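Long-range contacts in 6-phospho-beta-d glycosidase (Streptococcus pyogenes, PDB 5FOO), which probably hydrolyses 6-phospho-beta-glucosides as a family 1 glycoside hydrolase, and holds 6-phosphocyclophellitol in its sugar pocket: residues G11-G16 / S72-I77; R112-L117 / D159-N164. The protein carries 1 engineered substitution. All coordinates share one frame; numbering follows the deposited sequence.

Contact 1: residues G11-G16 / S72-I77; sequences GGATSG and SYRTSI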
loop_
_atom_site.group_PDB
_atom_site.type_symbol
_atom_site.label_atom_id
_atom_site.label_comp_id
_atom_site.label_asym_id
_atom_site.label_seq_id
_atom_site.Cartn_x
_atom_site.Cartn_y
_atom_site.Cartn_z
ATOM N N GLY A 11 13.865 5.516 -3.086
ATOM C CA GLY A 11 13.149 5.345 -4.349
ATOM C C GLY A 11 11.702 5.704 -4.138
ATOM O O GLY A 11 11.362 6.463 -3.225
ATOM N N GLY A 12 10.852 5.165 -4.979
ATOM C CA GLY A 12 9.452 5.408 -4.818
ATOM C C GLY A 12 8.674 4.191 -5.175
ATOM O O GLY A 12 9.235 3.196 -5.623
ATOM N N ALA A 13 7.386 4.308 -4.886
ATOM C CA ALA A 13 6.419 3.283 -4.976
ATOM C C ALA A 13 5.267 3.655 -5.962
ATOM O O ALA A 13 4.811 4.811 -6.030
ATOM C CB ALA A 13 5.844 3.063 -3.609
ATOM N N THR A 14 4.795 2.607 -6.644
ATOM C CA THR A 14 3.644 2.578 -7.539
ATOM C C THR A 14 3.018 1.166 -7.430
ATOM O O THR A 14 3.390 0.386 -6.533
ATOM C CB THR A 14 4.048 3.010 -8.968
ATOM O OG1 THR A 14 2.902 3.209 -9.769
ATOM C CG2 THR A 14 4.985 2.007 -9.671
ATOM N N SER A 15 2.056 0.880 -8.301
ATOM C CA SER A 15 1.453 -0.423 -8.411
ATOM C C SER A 15 1.201 -0.741 -9.889
ATOM O O SER A 15 1.187 0.154 -10.736
ATOM C CB SER A 15 0.156 -0.443 -7.615
ATOM O OG SER A 15 -0.824 0.332 -8.241
ATOM N N GLY A 16 1.055 -2.011 -10.221
ATOM C CA GLY A 16 0.741 -2.442 -11.604
ATOM C C GLY A 16 -0.524 -1.718 -12.153
ATOM O O GLY A 16 -0.506 -1.147 -13.258
ATOM N N SER A 72 16.141 1.758 -5.512
ATOM C CA SER A 72 15.117 0.784 -5.278
ATOM C C SER A 72 13.789 1.302 -5.910
ATOM O O SER A 72 13.671 2.490 -6.186
ATOM C CB SER A 72 14.978 0.526 -3.799
ATOM O OG SER A 72 14.837 1.724 -3.082
ATOM N N TYR A 73 12.884 0.380 -6.254
ATOM C CA TYR A 73 11.605 0.688 -6.932
ATOM C C TYR A 73 10.604 -0.386 -6.506
ATOM O O TYR A 73 10.858 -1.560 -6.738
ATOM C CB TYR A 73 11.770 0.643 -8.447
ATOM C CG TYR A 73 10.558 0.910 -9.340
ATOM C CD1 TYR A 73 10.105 2.203 -9.598
ATOM C CD2 TYR A 73 9.869 -0.136 -9.957
ATOM C CE1 TYR A 73 9.023 2.443 -10.497
ATOM C CE2 TYR A 73 8.801 0.089 -10.814
ATOM C CZ TYR A 73 8.367 1.385 -11.086
ATOM O OH TYR A 73 7.287 1.572 -11.963
ATOM N N ARG A 74 9.471 0.036 -5.919
ATOM C CA ARG A 74 8.372 -0.880 -5.578
ATOM C C ARG A 74 7.210 -0.721 -6.533
ATOM O O ARG A 74 6.710 0.386 -6.753
ATOM C CB ARG A 74 7.917 -0.681 -4.142
ATOM C CG ARG A 74 6.970 -1.780 -3.635
ATOM C CD ARG A 74 5.509 -1.352 -3.532
ATOM N NE ARG A 74 5.280 -0.296 -2.539
ATOM C CZ ARG A 74 4.053 0.100 -2.129
ATOM N NH1 ARG A 74 2.921 -0.463 -2.606
ATOM N NH2 ARG A 74 3.937 1.014 -1.192
ATOM N N THR A 75 6.855 -1.824 -7.163
ATOM C CA THR A 75 5.616 -1.929 -7.889
ATOM C C THR A 75 4.883 -3.250 -7.530
ATOM O O THR A 75 5.236 -3.931 -6.605
ATOM C CB THR A 75 5.856 -1.781 -9.418
ATOM O OG1 THR A 75 4.610 -1.504 -10.093
ATOM C CG2 THR A 75 6.514 -3.003 -10.027
ATOM N N SER A 76 3.829 -3.580 -8.250
ATOM C CA SER A 76 3.121 -4.802 -8.010
ATOM C C SER A 76 2.986 -5.576 -9.285
ATOM O O SER A 76 3.020 -5.022 -10.386
ATOM C CB SER A 76 1.754 -4.545 -7.356
ATOM O OG SER A 76 0.805 -4.013 -8.276
ATOM N N ILE A 77 2.895 -6.896 -9.105
ATOM C CA ILE A 77 2.534 -7.839 -10.184
ATOM C C ILE A 77 1.020 -8.040 -10.071
ATOM O O ILE A 77 0.494 -8.336 -8.965
ATOM C CB ILE A 77 3.283 -9.196 -10.037
ATOM C CG1 ILE A 77 4.802 -9.037 -10.226
ATOM C CG2 ILE A 77 2.749 -10.254 -10.988
ATOM C CD1 ILE A 77 5.625 -10.297 -9.909
HETATM O O HOH W 1 12.004 4.241 -7.556
HETATM O O HOH W 2 2.180 -1.850 -4.983
#
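Arg74 is bonded through its N and O to the two residues flanking its bridge partner Ala13: Arg74 N donates to Gly12 O at 3.2 Å, and Thr14 N to Arg74 O at 2.9 Å. Ala13 lays its methyl over one face of the guanidinium, CB standing 3.6 Å from Arg74 NE. Bends at chi2 and chi3 (-105° and -65°) turn the arginine chain across the alanine. A water accepts from Arg74 NH1 and donates to Thr14 O, tying the same side chain to the Thr14 carbonyl. At the other end of the pairing a second water, in the plane of the Tyr73 ring at its edge, joins Gly12 N to Ser72 O. These are the first two parallel strands of the (beta/alpha)8 barrel of family 1 glycosidases, linked by a crossover that includes helix 54-67, against which Tyr73 packs. The Thr14 methyl touches the Tyr73 hydroxyl, CG2 to OH 3.3 Å, the two side chains crossing at a slant, and Thr75 lies alongside that threonine, pointing the same way. Beyond the strand pairing Ser76 OG takes the N-H of Gly16 at 2.8 Å, a fairly straight bond (163°) that fixes the start of helix 16-19, where Ser15 is the N-cap. Farther out, Ser365 O receives Arg74 NH2, His414 NE2 bonds Ser72 OG, and Ser15 OG is hydrogen-bonded to OE1 of Gln18, a residue of the 6-phosphocyclophellitol pocket.

Contact 2: residues R112-L117 / D159-N164; sequences RPVINL and DWFVHN. With JAZ (6-phosphocyclophellitol), chain G; EDO (1,2-ethanediol), chain H; EDO (1,2-ethanediol), chain I.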
loop_
_atom_site.group_PDB
_atom_site.type_symbol
_atom_site.label_atom_id
_atom_site.label_comp_id
_atom_site.label_asym_id
_atom_site.label_seq_id
_atom_site.Cartn_x
_atom_site.Cartn_y
_atom_site.Cartn_z
ATOM N N ARG A 112 17.236 -2.029 -6.963
ATOM C CA ARG A 112 16.636 -3.150 -6.278
ATOM C C ARG A 112 15.087 -3.244 -6.564
ATOM O O ARG A 112 14.354 -2.326 -6.234
ATOM C CB ARG A 112 16.834 -2.975 -4.783
ATOM C CG ARG A 112 16.253 -4.128 -3.931
ATOM C CD ARG A 112 16.414 -3.822 -2.452
ATOM N NE ARG A 112 17.793 -3.945 -2.033
ATOM C CZ ARG A 112 18.451 -5.106 -1.884
ATOM N NH1 ARG A 112 17.863 -6.287 -2.039
ATOM N NH2 ARG A 112 19.736 -5.084 -1.540
ATOM N N PRO A 113 14.630 -4.325 -7.200
ATOM C CA PRO A 113 13.204 -4.466 -7.451
ATOM C C PRO A 113 12.473 -4.975 -6.203
ATOM O O PRO A 113 12.888 -5.973 -5.612
ATOM C CB PRO A 113 13.150 -5.486 -8.561
ATOM C CG PRO A 113 14.392 -6.378 -8.336
ATOM C CD PRO A 113 15.419 -5.450 -7.776
ATOM N N VAL A 114 11.400 -4.293 -5.808
ATOM C CA VAL A 114 10.650 -4.623 -4.593
ATOM C C VAL A 114 9.241 -4.929 -5.040
ATOM O O VAL A 114 8.575 -4.060 -5.612
ATOM C CB VAL A 114 10.646 -3.407 -3.633
ATOM C CG1 VAL A 114 9.848 -3.672 -2.323
ATOM C CG2 VAL A 114 12.115 -3.035 -3.346
ATOM N N ILE A 115 8.788 -6.152 -4.842
ATOM C CA ILE A 115 7.550 -6.589 -5.546
ATOM C C ILE A 115 6.426 -6.937 -4.600
ATOM O O ILE A 115 6.597 -7.777 -3.714
ATOM C CB ILE A 115 7.868 -7.714 -6.484
ATOM C CG1 ILE A 115 8.930 -7.255 -7.519
ATOM C CG2 ILE A 115 6.638 -8.241 -7.131
ATOM C CD1 ILE A 115 8.475 -6.212 -8.506
ATOM N N ASN A 116 5.298 -6.229 -4.785
ATOM C CA ASN A 116 4.060 -6.474 -4.076
ATOM C C ASN A 116 3.204 -7.378 -4.917
ATOM O O ASN A 116 3.212 -7.231 -6.114
ATOM C CB ASN A 116 3.385 -5.135 -3.812
ATOM C CG ASN A 116 2.010 -5.272 -3.191
ATOM O OD1 ASN A 116 1.724 -6.183 -2.369
ATOM N ND2 ASN A 116 1.154 -4.387 -3.585
ATOM N N LEU A 117 2.424 -8.277 -4.294
ATOM C CA LEU A 117 1.535 -9.155 -5.025
ATOM C C LEU A 117 0.077 -8.782 -5.175
ATOM O O LEU A 117 -0.626 -9.411 -5.985
ATOM C CB LEU A 117 1.616 -10.565 -4.482
ATOM C CG LEU A 117 3.036 -11.087 -4.425
ATOM C CD1 LEU A 117 3.090 -12.290 -3.506
ATOM C CD2 LEU A 117 3.517 -11.382 -5.836
ATOM N N ASP A 159 12.935 -9.372 -2.617
ATOM C CA ASP A 159 12.201 -8.501 -1.713
ATOM C C ASP A 159 10.741 -8.501 -2.112
ATOM O O ASP A 159 10.372 -7.900 -3.120
ATOM C CB ASP A 159 12.741 -7.092 -1.785
ATOM C CG ASP A 159 14.130 -6.977 -1.173
ATOM O OD1 ASP A 159 14.285 -6.920 0.073
ATOM O OD2 ASP A 159 15.057 -6.887 -2.005
ATOM N N TRP A 160 9.934 -9.177 -1.315
ATOM C CA TRP A 160 8.598 -9.503 -1.673
ATOM C C TRP A 160 7.602 -8.984 -0.597
ATOM O O TRP A 160 7.899 -9.020 0.592
ATOM C CB TRP A 160 8.470 -11.018 -1.761
ATOM C CG TRP A 160 9.171 -11.661 -2.869
ATOM C CD1 TRP A 160 10.405 -12.286 -2.808
ATOM C CD2 TRP A 160 8.722 -11.796 -4.206
ATOM N NE1 TRP A 160 10.737 -12.798 -4.045
ATOM C CE2 TRP A 160 9.709 -12.538 -4.917
ATOM C CE3 TRP A 160 7.599 -11.356 -4.901
ATOM C CZ2 TRP A 160 9.582 -12.842 -6.274
ATOM C CZ3 TRP A 160 7.480 -11.696 -6.251
ATOM C CH2 TRP A 160 8.480 -12.398 -6.916
ATOM N N PHE A 161 6.420 -8.585 -1.040
ATOM C CA PHE A 161 5.352 -8.145 -0.174
ATOM C C PHE A 161 4.028 -8.738 -0.616
ATOM O O PHE A 161 3.742 -8.808 -1.786
ATOM C CB PHE A 161 5.365 -6.612 -0.107
ATOM C CG PHE A 161 6.535 -6.068 0.650
ATOM C CD1 PHE A 161 6.505 -5.976 2.030
ATOM C CD2 PHE A 161 7.694 -5.729 -0.010
ATOM C CE1 PHE A 161 7.623 -5.559 2.753
ATOM C CE2 PHE A 161 8.818 -5.279 0.699
ATOM C CZ PHE A 161 8.790 -5.205 2.067
ATOM N N VAL A 162 3.216 -9.205 0.330
ATOM C CA VAL A 162 2.049 -9.976 -0.055
ATOM C C VAL A 162 0.864 -9.039 -0.449
ATOM O O VAL A 162 0.251 -9.254 -1.480
ATOM C CB VAL A 162 1.592 -10.990 1.026
ATOM C CG1 VAL A 162 0.359 -11.764 0.508
ATOM C CG2 VAL A 162 2.680 -12.025 1.338
ATOM N N HIS A 163 0.565 -8.034 0.381
ATOM C CA HIS A 163 -0.478 -7.067 0.088
ATOM C C HIS A 163 0.034 -5.651 0.324
ATOM O O HIS A 163 0.934 -5.409 1.149
ATOM C CB HIS A 163 -1.658 -7.206 1.056
ATOM C CG HIS A 163 -2.250 -8.578 1.185
ATOM N ND1 HIS A 163 -2.980 -9.159 0.193
ATOM C CD2 HIS A 163 -2.306 -9.420 2.222
ATOM C CE1 HIS A 163 -3.435 -10.330 0.585
ATOM N NE2 HIS A 163 -3.024 -10.519 1.815
ATOM N N ASN A 164 -0.593 -4.704 -0.367
ATOM C CA ASN A 164 -0.627 -3.338 0.069
ATOM C C ASN A 164 -1.923 -3.072 0.826
ATOM O O ASN A 164 -3.016 -3.234 0.268
ATOM C CB ASN A 164 -0.568 -2.413 -1.136
ATOM C CG ASN A 164 -0.674 -0.959 -0.737
ATOM O OD1 ASN A 164 0.319 -0.329 -0.363
ATOM N ND2 ASN A 164 -1.880 -0.423 -0.801
HETATM C C2 JAZ G . -2.687 5.693 -3.587
HETATM C C3 JAZ G . -1.876 4.399 -3.364
HETATM C C4 JAZ G . -2.029 3.910 -1.928
HETATM C C5 JAZ G . -1.588 4.949 -0.906
HETATM C C6 JAZ G . -2.275 6.272 -1.165
HETATM C C7 JAZ G . -2.137 6.732 -2.616
HETATM C C8 JAZ G . -2.700 8.134 -2.838
HETATM O O9 JAZ G . -4.096 8.078 -2.560
HETATM P P10 JAZ G . -5.077 9.051 -3.344
HETATM O O11 JAZ G . -6.425 8.674 -2.839
HETATM O O12 JAZ G . -4.807 9.038 -4.791
HETATM O O13 JAZ G . -4.705 10.406 -2.927
HETATM O O14 JAZ G . -3.647 6.191 -0.758
HETATM O O15 JAZ G . -2.491 6.195 -4.914
HETATM O O16 JAZ G . -2.404 3.433 -4.237
HETATM O O17 JAZ G . -1.306 2.705 -1.746
HETATM C C1 EDO H . 17.247 -8.248 0.329
HETATM O O1 EDO H . 16.475 -7.486 1.255
HETATM C C2 EDO H . 17.474 -9.638 0.823
HETATM O O2 EDO H . 16.541 -9.818 1.858
HETATM C C1 EDO I . 19.142 -0.503 -2.169
HETATM O O1 EDO I . 19.473 -1.813 -2.597
HETATM C C2 EDO I . 20.324 0.123 -1.430
HETATM O O2 EDO I . 20.720 -0.798 -0.417
HETATM O O HOH W 3 14.907 -7.563 -4.656
#
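Ile115 pairs with Trp160 and Asn116 with Phe161 where the third and fourth parallel strands of the (beta/alpha)8 barrel adjoin. Three backbone bonds form the ladder: Ile115 N to Asp159 O, Phe161 N to Ile115 O at 2.8 Å, and Leu117 N to Phe161 O. The apolar contacts fall on two faces. On one, Ile115 CG2 lies 3.7 Å from Trp160 CZ3, the two side chains running alongside each other, while Leu117 CD2 reaches the same ring carbon; Trp160 also meets Phe150 of helix 136-153 edge-to-face. On the other, Val114 CG1 abuts the edge of the Phe161 ring, 3.6 Å from CE2. A salt bridge lies at the start of the strands, Arg112 NH1 to Asp159 OD2 at 2.9 Å. OD2 accepts through its syn lone pair, with the guanidinium and carboxylate planes 90° apart; a water donates both to that oxygen and to Pro113 O, and Tyr293 OH bonds OD1. At the far end Asn116 crosses Asn164, Asn116 ND2 lying 3.6 Å from Asn164 CB and making a weak hydrogen bond to His118 O. Asn164 OD1 is bonded by Asn297 ND2, while Asn164 ND2 makes a weak hydrogen bond of 3.3 Å to O17 of 6-phosphocyclophellitol.

In the fold
Both contacts are buried and belong to one closed barrel, 11-16/72-77 joining strands one and two and 112-117/159-164 strands three and four. Strands 72-76 and 112-116 are themselves neighbours: Tyr73 O and Thr75 O probably accept from Val114 N and Asn116 N, at 2.9 Å each, so the four strands run on as one sheet. Contact 1 is mostly polar, with small residues, two bridging waters and a serine-held helix start. Contact 2 buries more surface and relies on aromatic and aliphatic packing, its one exposed residue, Arg112, lying at the strand start. Both lead toward the sugar site, contact 1 through Ser15 and Gln18, contact 2 directly through Asn164.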